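Local coordinates for protein endonuclease IV (PDB 3AAM) that cleaves phosphodiester bonds at apurinic or apyrimidinic sites in damaged DNA, as a metal-dependent endonuclease with additional 3'-5' exonuclease activity, at residues F31-K36 and E52-L57; L164-D169 and R193-E198; E182-V187 and L231-L236. All coordinates share one frame; numbering follows the deposited sequence.

Interaction 1. Residues F31-K36 and E52-L57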
loop_
_atom_site.group_PDB
_atom_site.type_symbol
_atom_site.label_atom_id
_atom_site.label_comp_id
_atom_site.label_asym_id
_atom_site.label_seq_id
_atom_site.Cartn_x
_atom_site.Cartn_y
_atom_site.Cartn_z
ATOM N N PHE A 31 10.388 0.621 0.138
ATOM C CA PHE A 31 9.999 -0.735 -0.230
ATOM C C PHE A 31 8.814 -1.247 0.574
ATOM O O PHE A 31 8.438 -0.674 1.599
ATOM C CB PHE A 31 11.194 -1.707 -0.132
ATOM C CG PHE A 31 11.632 -2.019 1.271
ATOM C CD1 PHE A 31 11.107 -3.113 1.957
ATOM C CD2 PHE A 31 12.586 -1.232 1.904
ATOM C CE1 PHE A 31 11.530 -3.416 3.258
ATOM C CE2 PHE A 31 13.011 -1.526 3.197
ATOM C CZ PHE A 31 12.484 -2.618 3.875
ATOM N N GLN A 32 8.219 -2.323 0.078
ATOM C CA GLN A 32 7.055 -2.931 0.701
ATOM C C GLN A 32 7.238 -4.440 0.749
ATOM O O GLN A 32 7.839 -5.022 -0.143
ATOM C CB GLN A 32 5.812 -2.570 -0.118
ATOM C CG GLN A 32 4.519 -3.210 0.345
ATOM C CD GLN A 32 3.324 -2.695 -0.430
ATOM O OE1 GLN A 32 2.841 -1.591 -0.182
ATOM N NE2 GLN A 32 2.855 -3.486 -1.389
ATOM N N ILE A 33 6.710 -5.058 1.800
ATOM C CA ILE A 33 6.785 -6.501 1.984
ATOM C C ILE A 33 5.509 -6.991 2.654
ATOM O O ILE A 33 4.683 -6.191 3.098
ATOM C CB ILE A 33 7.942 -6.897 2.922
ATOM C CG1 ILE A 33 7.791 -6.166 4.262
ATOM C CG2 ILE A 33 9.289 -6.569 2.286
ATOM C CD1 ILE A 33 8.734 -6.669 5.353
ATOM N N PHE A 34 5.347 -8.310 2.702
ATOM C CA PHE A 34 4.217 -8.920 3.392
ATOM C C PHE A 34 4.835 -9.320 4.727
ATOM O O PHE A 34 6.060 -9.333 4.855
ATOM C CB PHE A 34 3.730 -10.188 2.683
ATOM C CG PHE A 34 2.981 -9.939 1.406
ATOM C CD1 PHE A 34 1.859 -9.119 1.385
ATOM C CD2 PHE A 34 3.378 -10.563 0.225
ATOM C CE1 PHE A 34 1.138 -8.923 0.206
ATOM C CE2 PHE A 34 2.664 -10.374 -0.962
ATOM C CZ PHE A 34 1.543 -9.552 -0.969
ATOM N N ALA A 35 4.002 -9.636 5.715
ATOM C CA ALA A 35 4.501 -10.065 7.022
ATOM C C ALA A 35 4.475 -11.591 7.102
ATOM O O ALA A 35 4.956 -12.186 8.068
ATOM C CB ALA A 35 3.655 -9.456 8.135
ATOM N N LYS A 36 3.894 -12.205 6.077
ATOM C CA LYS A 36 3.803 -13.657 5.949
ATOM C C LYS A 36 3.246 -13.952 4.563
ATOM O O LYS A 36 2.761 -13.045 3.886
ATOM C CB LYS A 36 2.890 -14.266 7.024
ATOM C CG LYS A 36 1.410 -13.942 6.894
ATOM C CD LYS A 36 1.045 -12.692 7.655
ATOM C CE LYS A 36 -0.459 -12.591 7.857
ATOM N NZ LYS A 36 -0.797 -11.484 8.792
ATOM N N GLU A 52 16.525 -7.900 14.718
ATOM C CA GLU A 52 17.754 -7.127 14.857
ATOM C C GLU A 52 18.433 -6.920 13.507
ATOM O O GLU A 52 18.917 -5.829 13.210
ATOM C CB GLU A 52 18.713 -7.842 15.818
ATOM C CG GLU A 52 19.947 -7.045 16.254
ATOM C CD GLU A 52 21.030 -6.957 15.189
ATOM O OE1 GLU A 52 21.302 -7.978 14.520
ATOM O OE2 GLU A 52 21.624 -5.869 15.029
ATOM N N ALA A 53 18.467 -7.969 12.692
ATOM C CA ALA A 53 19.094 -7.888 11.378
ATOM C C ALA A 53 18.355 -6.911 10.468
ATOM O O ALA A 53 18.974 -6.101 9.778
ATOM C CB ALA A 53 19.143 -9.270 10.738
ATOM N N PHE A 54 17.029 -6.988 10.476
ATOM C CA PHE A 54 16.194 -6.114 9.658
ATOM C C PHE A 54 16.451 -4.651 10.013
ATOM O O PHE A 54 16.738 -3.827 9.144
ATOM C CB PHE A 54 14.718 -6.443 9.889
ATOM C CG PHE A 54 13.772 -5.623 9.056
ATOM C CD1 PHE A 54 13.432 -6.023 7.769
ATOM C CD2 PHE A 54 13.239 -4.442 9.553
ATOM C CE1 PHE A 54 12.570 -5.256 6.989
ATOM C CE2 PHE A 54 12.378 -3.667 8.781
ATOM C CZ PHE A 54 12.044 -4.076 7.497
ATOM N N ARG A 55 16.341 -4.334 11.297
ATOM C CA ARG A 55 16.564 -2.971 11.759
ATOM C C ARG A 55 17.980 -2.479 11.482
ATOM O O ARG A 55 18.170 -1.365 11.002
ATOM C CB ARG A 55 16.270 -2.871 13.260
ATOM C CG ARG A 55 14.791 -2.941 13.620
ATOM C CD ARG A 55 14.595 -2.909 15.131
ATOM N NE ARG A 55 13.187 -2.802 15.504
ATOM C CZ ARG A 55 12.592 -1.669 15.868
ATOM N NH1 ARG A 55 11.306 -1.668 16.187
ATOM N NH2 ARG A 55 13.283 -0.538 15.923
ATOM N N ALA A 56 18.975 -3.305 11.788
ATOM C CA ALA A 56 20.367 -2.921 11.575
ATOM C C ALA A 56 20.662 -2.685 10.100
ATOM O O ALA A 56 21.320 -1.708 9.738
ATOM C CB ALA A 56 21.297 -3.992 12.133
ATOM N N LEU A 57 20.181 -3.585 9.249
ATOM C CA LEU A 57 20.399 -3.450 7.817
ATOM C C LEU A 57 19.701 -2.206 7.280
ATOM O O LEU A 57 20.272 -1.461 6.483
ATOM C CB LEU A 57 19.898 -4.699 7.085
ATOM C CG LEU A 57 20.756 -5.957 7.244
ATOM C CD1 LEU A 57 19.984 -7.176 6.753
ATOM C CD2 LEU A 57 22.059 -5.788 6.460
#
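Phe31 and Ile33 on strand 31-34, at the start of 31-36, reach across to Phe54 on the helical turns of 52-57, and even at the closest point of the two backbones the CA atoms of Ile33 and Phe54 stand 12.1 Å apart. Long side chains have to bridge such a gap. The two phenylalanines extend from opposite directions: CZ of Phe31 lies 3.9 Å from CZ of Phe54, so that the Phe31 ring takes its neighbour at its edge, close to its own plane. With CG anti to the backbone N (chi1 -178°), Phe54 reaches out from the helix towards the strand. Strand 31-34, helix 48-60 and the parallel strand 66-69 form a beta-alpha-beta unit of the TIM barrel, and this contact lies between its first strand and its helix. Ile33 adds a looser touch, its CD1 standing 4.4 Å from CE1 of Phe54. On the strand itself, CG2 of Ile33 meets the edge of the Phe31 ring in the ring plane. Phe54 also packs on Val16 and Val20 of helix 15-26 and on Leu100 of helix 82-100, which places its ring in the buried layer between barrel strands and outer helices.

Interaction 2. Residues L164-D169 and R193-E198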
loop_
_atom_site.group_PDB
_atom_site.type_symbol
_atom_site.label_atom_id
_atom_site.label_comp_id
_atom_site.label_asym_id
_atom_site.label_seq_id
_atom_site.Cartn_x
_atom_site.Cartn_y
_atom_site.Cartn_z
ATOM N N LEU A 164 -6.389 5.990 11.652
ATOM C CA LEU A 164 -6.206 5.425 10.321
ATOM C C LEU A 164 -5.884 6.517 9.312
ATOM O O LEU A 164 -6.334 7.654 9.446
ATOM C CB LEU A 164 -7.478 4.715 9.850
ATOM C CG LEU A 164 -8.031 3.541 10.657
ATOM C CD1 LEU A 164 -9.409 3.151 10.128
ATOM C CD2 LEU A 164 -7.070 2.376 10.563
ATOM N N GLN A 165 -5.091 6.163 8.311
ATOM C CA GLN A 165 -4.770 7.091 7.246
ATOM C C GLN A 165 -5.059 6.388 5.933
ATOM O O GLN A 165 -5.548 5.260 5.933
ATOM C CB GLN A 165 -3.321 7.572 7.345
ATOM C CG GLN A 165 -3.151 8.589 8.471
ATOM C CD GLN A 165 -1.787 9.236 8.495
ATOM O OE1 GLN A 165 -1.309 9.738 7.478
ATOM N NE2 GLN A 165 -1.153 9.240 9.668
ATOM N N VAL A 166 -4.748 7.035 4.818
ATOM C CA VAL A 166 -5.076 6.467 3.518
ATOM C C VAL A 166 -3.924 6.200 2.563
ATOM O O VAL A 166 -2.916 6.905 2.565
ATOM C CB VAL A 166 -6.097 7.397 2.799
ATOM C CG1 VAL A 166 -6.293 6.970 1.346
ATOM C CG2 VAL A 166 -7.417 7.382 3.548
ATOM N N CYS A 167 -4.088 5.152 1.758
ATOM C CA CYS A 167 -3.127 4.816 0.721
ATOM C C CYS A 167 -3.886 4.950 -0.594
ATOM O O CYS A 167 -4.888 4.273 -0.814
ATOM C CB CYS A 167 -2.615 3.379 0.853
ATOM S SG CYS A 167 -1.640 2.855 -0.594
ATOM N N LEU A 168 -3.424 5.841 -1.458
ATOM C CA LEU A 168 -4.065 6.027 -2.747
ATOM C C LEU A 168 -3.504 5.051 -3.768
ATOM O O LEU A 168 -2.289 4.987 -3.962
ATOM C CB LEU A 168 -3.827 7.445 -3.263
ATOM C CG LEU A 168 -4.117 7.641 -4.755
ATOM C CD1 LEU A 168 -5.620 7.521 -5.011
ATOM C CD2 LEU A 168 -3.590 8.994 -5.207
ATOM N N ASP A 169 -4.382 4.279 -4.400
ATOM C CA ASP A 169 -3.953 3.372 -5.454
ATOM C C ASP A 169 -4.541 3.964 -6.730
ATOM O O ASP A 169 -5.760 4.056 -6.890
ATOM C CB ASP A 169 -4.471 1.948 -5.236
ATOM C CG ASP A 169 -3.955 0.980 -6.291
ATOM O OD1 ASP A 169 -4.159 1.252 -7.497
ATOM O OD2 ASP A 169 -3.342 -0.046 -5.923
ATOM N N ARG A 193 -9.614 17.323 -1.059
ATOM C CA ARG A 193 -10.846 17.899 -0.539
ATOM C C ARG A 193 -11.589 16.920 0.364
ATOM O O ARG A 193 -12.066 17.290 1.435
ATOM C CB ARG A 193 -11.767 18.326 -1.689
ATOM C CG ARG A 193 -13.127 18.820 -1.218
ATOM C CD ARG A 193 -14.002 19.338 -2.356
ATOM N NE ARG A 193 -14.306 18.318 -3.357
ATOM C CZ ARG A 193 -13.543 18.053 -4.415
ATOM N NH1 ARG A 193 -13.901 17.104 -5.270
ATOM N NH2 ARG A 193 -12.429 18.741 -4.623
ATOM N N ALA A 194 -11.679 15.667 -0.073
ATOM C CA ALA A 194 -12.384 14.642 0.685
ATOM C C ALA A 194 -11.616 14.083 1.878
ATOM O O ALA A 194 -12.131 14.045 2.995
ATOM C CB ALA A 194 -12.782 13.500 -0.246
ATOM N N VAL A 195 -10.382 13.655 1.640
ATOM C CA VAL A 195 -9.564 13.057 2.690
ATOM C C VAL A 195 -8.520 13.994 3.270
ATOM O O VAL A 195 -8.336 14.059 4.491
ATOM C CB VAL A 195 -8.854 11.790 2.148
ATOM C CG1 VAL A 195 -7.843 11.268 3.160
ATOM C CG2 VAL A 195 -9.890 10.714 1.839
ATOM N N GLY A 196 -7.856 14.731 2.388
ATOM C CA GLY A 196 -6.804 15.634 2.808
ATOM C C GLY A 196 -5.507 14.906 2.528
ATOM O O GLY A 196 -5.241 13.856 3.114
ATOM N N LEU A 197 -4.699 15.451 1.628
ATOM C CA LEU A 197 -3.444 14.807 1.264
ATOM C C LEU A 197 -2.457 14.616 2.409
ATOM O O LEU A 197 -1.537 13.802 2.301
ATOM C CB LEU A 197 -2.782 15.567 0.115
ATOM C CG LEU A 197 -3.579 15.502 -1.193
ATOM C CD1 LEU A 197 -2.895 16.323 -2.270
ATOM C CD2 LEU A 197 -3.707 14.050 -1.640
ATOM N N GLU A 198 -2.639 15.338 3.509
ATOM C CA GLU A 198 -1.725 15.178 4.632
ATOM C C GLU A 198 -1.902 13.801 5.265
ATOM O O GLU A 198 -1.040 13.332 6.010
ATOM C CB GLU A 198 -1.941 16.276 5.682
ATOM C CG GLU A 198 -3.317 16.316 6.321
ATOM C CD GLU A 198 -4.410 16.740 5.357
ATOM O OE1 GLU A 198 -4.208 17.728 4.618
ATOM O OE2 GLU A 198 -5.477 16.092 5.349
#
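Val166 of strand 165-169, on the TIM barrel wall, meets Val195 just past the end of helix 184-194, where the chain turns back toward strand 202-208. The backbones come fairly near one another, with 8.0 Å between the CA atoms of these two valines. Both CA-CB bonds point into the interface, and the side chains slant across each other, CG2 of Val166 lying 3.9 Å from CG1 of Val195. The two residues offer different branches: Val195 uses the methyl anti to its own N (chi1 172°), whereas Val166 uses the one beside its N. Val166 also rests on Val138 of strand 135-139 and on Leu155 of helix 152-159, so the valine pair belongs to a wider apolar layer between strands and helices.

Gly196 follows directly, with a positive phi of 100° that takes the chain out of the helix. The main chain then enters the short 3-10 turn at Leu197 and Glu198. Leu197 N is held by the side chain of Asp192, and Leu197 packs back on Leu191 of the helix. At the other end of the strand, Asp169 caps the following helix 170-176 by accepting from the backbone N of His172, a manganese ligand. Nearer the start of the strand, Gln165 runs extended beyond CG, and its OE1 stands 3.9 Å from the backbone O of Glu198, a van der Waals neighbour, since neither oxygen brings a hydrogen to the other.

Interaction 3. Residues E182-V187 and L231-L236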
loop_
_atom_site.group_PDB
_atom_site.type_symbol
_atom_site.label_atom_id
_atom_site.label_comp_id
_atom_site.label_asym_id
_atom_site.label_seq_id
_atom_site.Cartn_x
_atom_site.Cartn_y
_atom_site.Cartn_z
ATOM N N GLU A 182 -6.293 11.335 -17.788
ATOM C CA GLU A 182 -6.461 12.652 -18.395
ATOM C C GLU A 182 -6.559 13.823 -17.425
ATOM O O GLU A 182 -6.373 14.973 -17.825
ATOM C CB GLU A 182 -7.706 12.651 -19.285
ATOM C CG GLU A 182 -7.687 11.595 -20.380
ATOM C CD GLU A 182 -6.419 11.649 -21.207
ATOM O OE1 GLU A 182 -6.052 12.753 -21.660
ATOM O OE2 GLU A 182 -5.792 10.587 -21.403
ATOM N N ASP A 183 -6.863 13.544 -16.162
ATOM C CA ASP A 183 -6.992 14.610 -15.173
ATOM C C ASP A 183 -6.392 14.214 -13.827
ATOM O O ASP A 183 -7.058 14.284 -12.791
ATOM C CB ASP A 183 -8.471 14.980 -15.011
ATOM C CG ASP A 183 -8.681 16.225 -14.165
ATOM O OD1 ASP A 183 -7.771 17.076 -14.098
ATOM O OD2 ASP A 183 -9.776 16.359 -13.579
ATOM N N PRO A 184 -5.111 13.806 -13.824
ATOM C CA PRO A 184 -4.445 13.404 -12.581
ATOM C C PRO A 184 -4.468 14.486 -11.500
ATOM O O PRO A 184 -4.606 14.182 -10.315
ATOM C CB PRO A 184 -3.027 13.064 -13.039
ATOM C CG PRO A 184 -2.835 13.946 -14.249
ATOM C CD PRO A 184 -4.163 13.811 -14.952
ATOM N N LEU A 185 -4.339 15.742 -11.914
ATOM C CA LEU A 185 -4.348 16.861 -10.978
ATOM C C LEU A 185 -5.723 16.982 -10.323
ATOM O O LEU A 185 -5.830 17.240 -9.122
ATOM C CB LEU A 185 -4.005 18.158 -11.714
ATOM C CG LEU A 185 -3.814 19.429 -10.886
ATOM C CD1 LEU A 185 -2.569 19.295 -10.021
ATOM C CD2 LEU A 185 -3.682 20.624 -11.818
ATOM N N GLY A 186 -6.769 16.796 -11.124
ATOM C CA GLY A 186 -8.123 16.883 -10.610
ATOM C C GLY A 186 -8.429 15.771 -9.629
ATOM O O GLY A 186 -9.166 15.964 -8.662
ATOM N N VAL A 187 -7.871 14.592 -9.883
ATOM C CA VAL A 187 -8.085 13.458 -8.996
ATOM C C VAL A 187 -7.430 13.745 -7.650
ATOM O O VAL A 187 -7.990 13.440 -6.600
ATOM C CB VAL A 187 -7.493 12.159 -9.587
ATOM C CG1 VAL A 187 -7.616 11.024 -8.579
ATOM C CG2 VAL A 187 -8.231 11.790 -10.867
ATOM N N LEU A 231 0.428 8.900 -14.575
ATOM C CA LEU A 231 1.093 8.541 -13.327
ATOM C C LEU A 231 2.306 9.423 -13.075
ATOM O O LEU A 231 2.706 9.625 -11.929
ATOM C CB LEU A 231 1.518 7.069 -13.337
ATOM C CG LEU A 231 0.380 6.048 -13.342
ATOM C CD1 LEU A 231 0.963 4.654 -13.204
ATOM C CD2 LEU A 231 -0.586 6.335 -12.195
ATOM N N LYS A 232 2.902 9.943 -14.144
ATOM C CA LYS A 232 4.045 10.829 -13.999
ATOM C C LYS A 232 3.572 12.085 -13.268
ATOM O O LYS A 232 4.246 12.588 -12.372
ATOM C CB LYS A 232 4.608 11.213 -15.371
ATOM C CG LYS A 232 5.738 12.239 -15.311
ATOM C CD LYS A 232 6.184 12.685 -16.706
ATOM C CE LYS A 232 5.077 13.442 -17.429
ATOM N NZ LYS A 232 5.510 13.964 -18.762
ATOM N N ARG A 233 2.397 12.574 -13.652
ATOM C CA ARG A 233 1.828 13.771 -13.048
ATOM C C ARG A 233 1.487 13.571 -11.573
ATOM O O ARG A 233 1.557 14.513 -10.783
ATOM C CB ARG A 233 0.593 14.208 -13.835
ATOM C CG ARG A 233 0.917 14.740 -15.228
ATOM C CD ARG A 233 1.147 16.250 -15.218
ATOM N NE ARG A 233 2.286 16.658 -14.398
ATOM C CZ ARG A 233 3.559 16.468 -14.732
ATOM N NH1 ARG A 233 4.527 16.874 -13.920
ATOM N NH2 ARG A 233 3.866 15.878 -15.881
ATOM N N VAL A 234 1.117 12.349 -11.199
ATOM C CA VAL A 234 0.810 12.052 -9.802
ATOM C C VAL A 234 2.123 11.963 -9.021
ATOM O O VAL A 234 2.278 12.567 -7.956
ATOM C CB VAL A 234 0.038 10.710 -9.667
ATOM C CG1 VAL A 234 -0.093 10.315 -8.200
ATOM C CG2 VAL A 234 -1.343 10.847 -10.282
ATOM N N PHE A 235 3.072 11.215 -9.572
ATOM C CA PHE A 235 4.374 11.023 -8.950
ATOM C C PHE A 235 5.092 12.348 -8.707
ATOM O O PHE A 235 5.727 12.533 -7.670
ATOM C CB PHE A 235 5.234 10.128 -9.855
ATOM C CG PHE A 235 6.575 9.754 -9.268
ATOM C CD1 PHE A 235 6.660 8.982 -8.112
ATOM C CD2 PHE A 235 7.751 10.141 -9.899
ATOM C CE1 PHE A 235 7.902 8.596 -7.594
ATOM C CE2 PHE A 235 8.995 9.762 -9.391
ATOM C CZ PHE A 235 9.071 8.989 -8.240
ATOM N N LEU A 236 4.963 13.273 -9.654
ATOM C CA LEU A 236 5.635 14.563 -9.562
ATOM C C LEU A 236 4.781 15.715 -9.056
ATOM O O LEU A 236 5.211 16.868 -9.101
ATOM C CB LEU A 236 6.215 14.931 -10.927
ATOM C CG LEU A 236 7.247 13.951 -11.487
ATOM C CD1 LEU A 236 7.792 14.498 -12.802
ATOM C CD2 LEU A 236 8.375 13.751 -10.482
#
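Pro184 is the residue of 182-187 that meets helix 230-235, and the residue before it prepares the turn on which it sits. Asp183 is the N-cap of helix 184-194: its OD1 accepts a weak bond from Gly186 N at 3.2 Å, with an N-H...O angle of 135°, while its backbone O receives Val187 N at 3.0 Å. Next comes Pro184, in the first turn of the helix, its ring directed at 231-236. There the backbones draw together, the CA atoms of Pro184 and Val234 being 6.1 Å apart. CG of the ring sits 3.5 Å from CB of Arg233, and CB of Pro184 lies 3.9 Å from CG2 of Val234, so these two ring carbons pack on the base of Arg233 and on a methyl of Val234. Both helices belong to the outer layer of the TIM barrel, and the contact joins them near the start of one and the end of the other. Arg233 meets the proline with its aliphatic base alone; bends at chi2 (-91°) and chi3 carry its guanidinium away. Val234 turns to Leu205 of strand 202-208. Further along, Leu185 reaches Asp237 and Arg239 in the loop beyond helix 230-235.

In the fold
Interactions 1 and 2 lie between the strands of one TIM barrel and the layer outside them; interaction 3 joins two helices of that layer. Interaction 1 and interaction 2 rest on the same sheet but on opposite sides of the chain's centre, their own centres about 25 Å apart. Interaction 3 lies about 15 Å from interaction 2, centre to centre, and the two share helix 184-194: interaction 3 uses its first turn, interaction 2 its far end. Their segments alternate along the chain, while interaction 1 is complete before either opens. Interaction 2 comes nearest the metal centre of His172, Asp217 and His219, yet the side chain of Val166 is still about 14 Å from manganese.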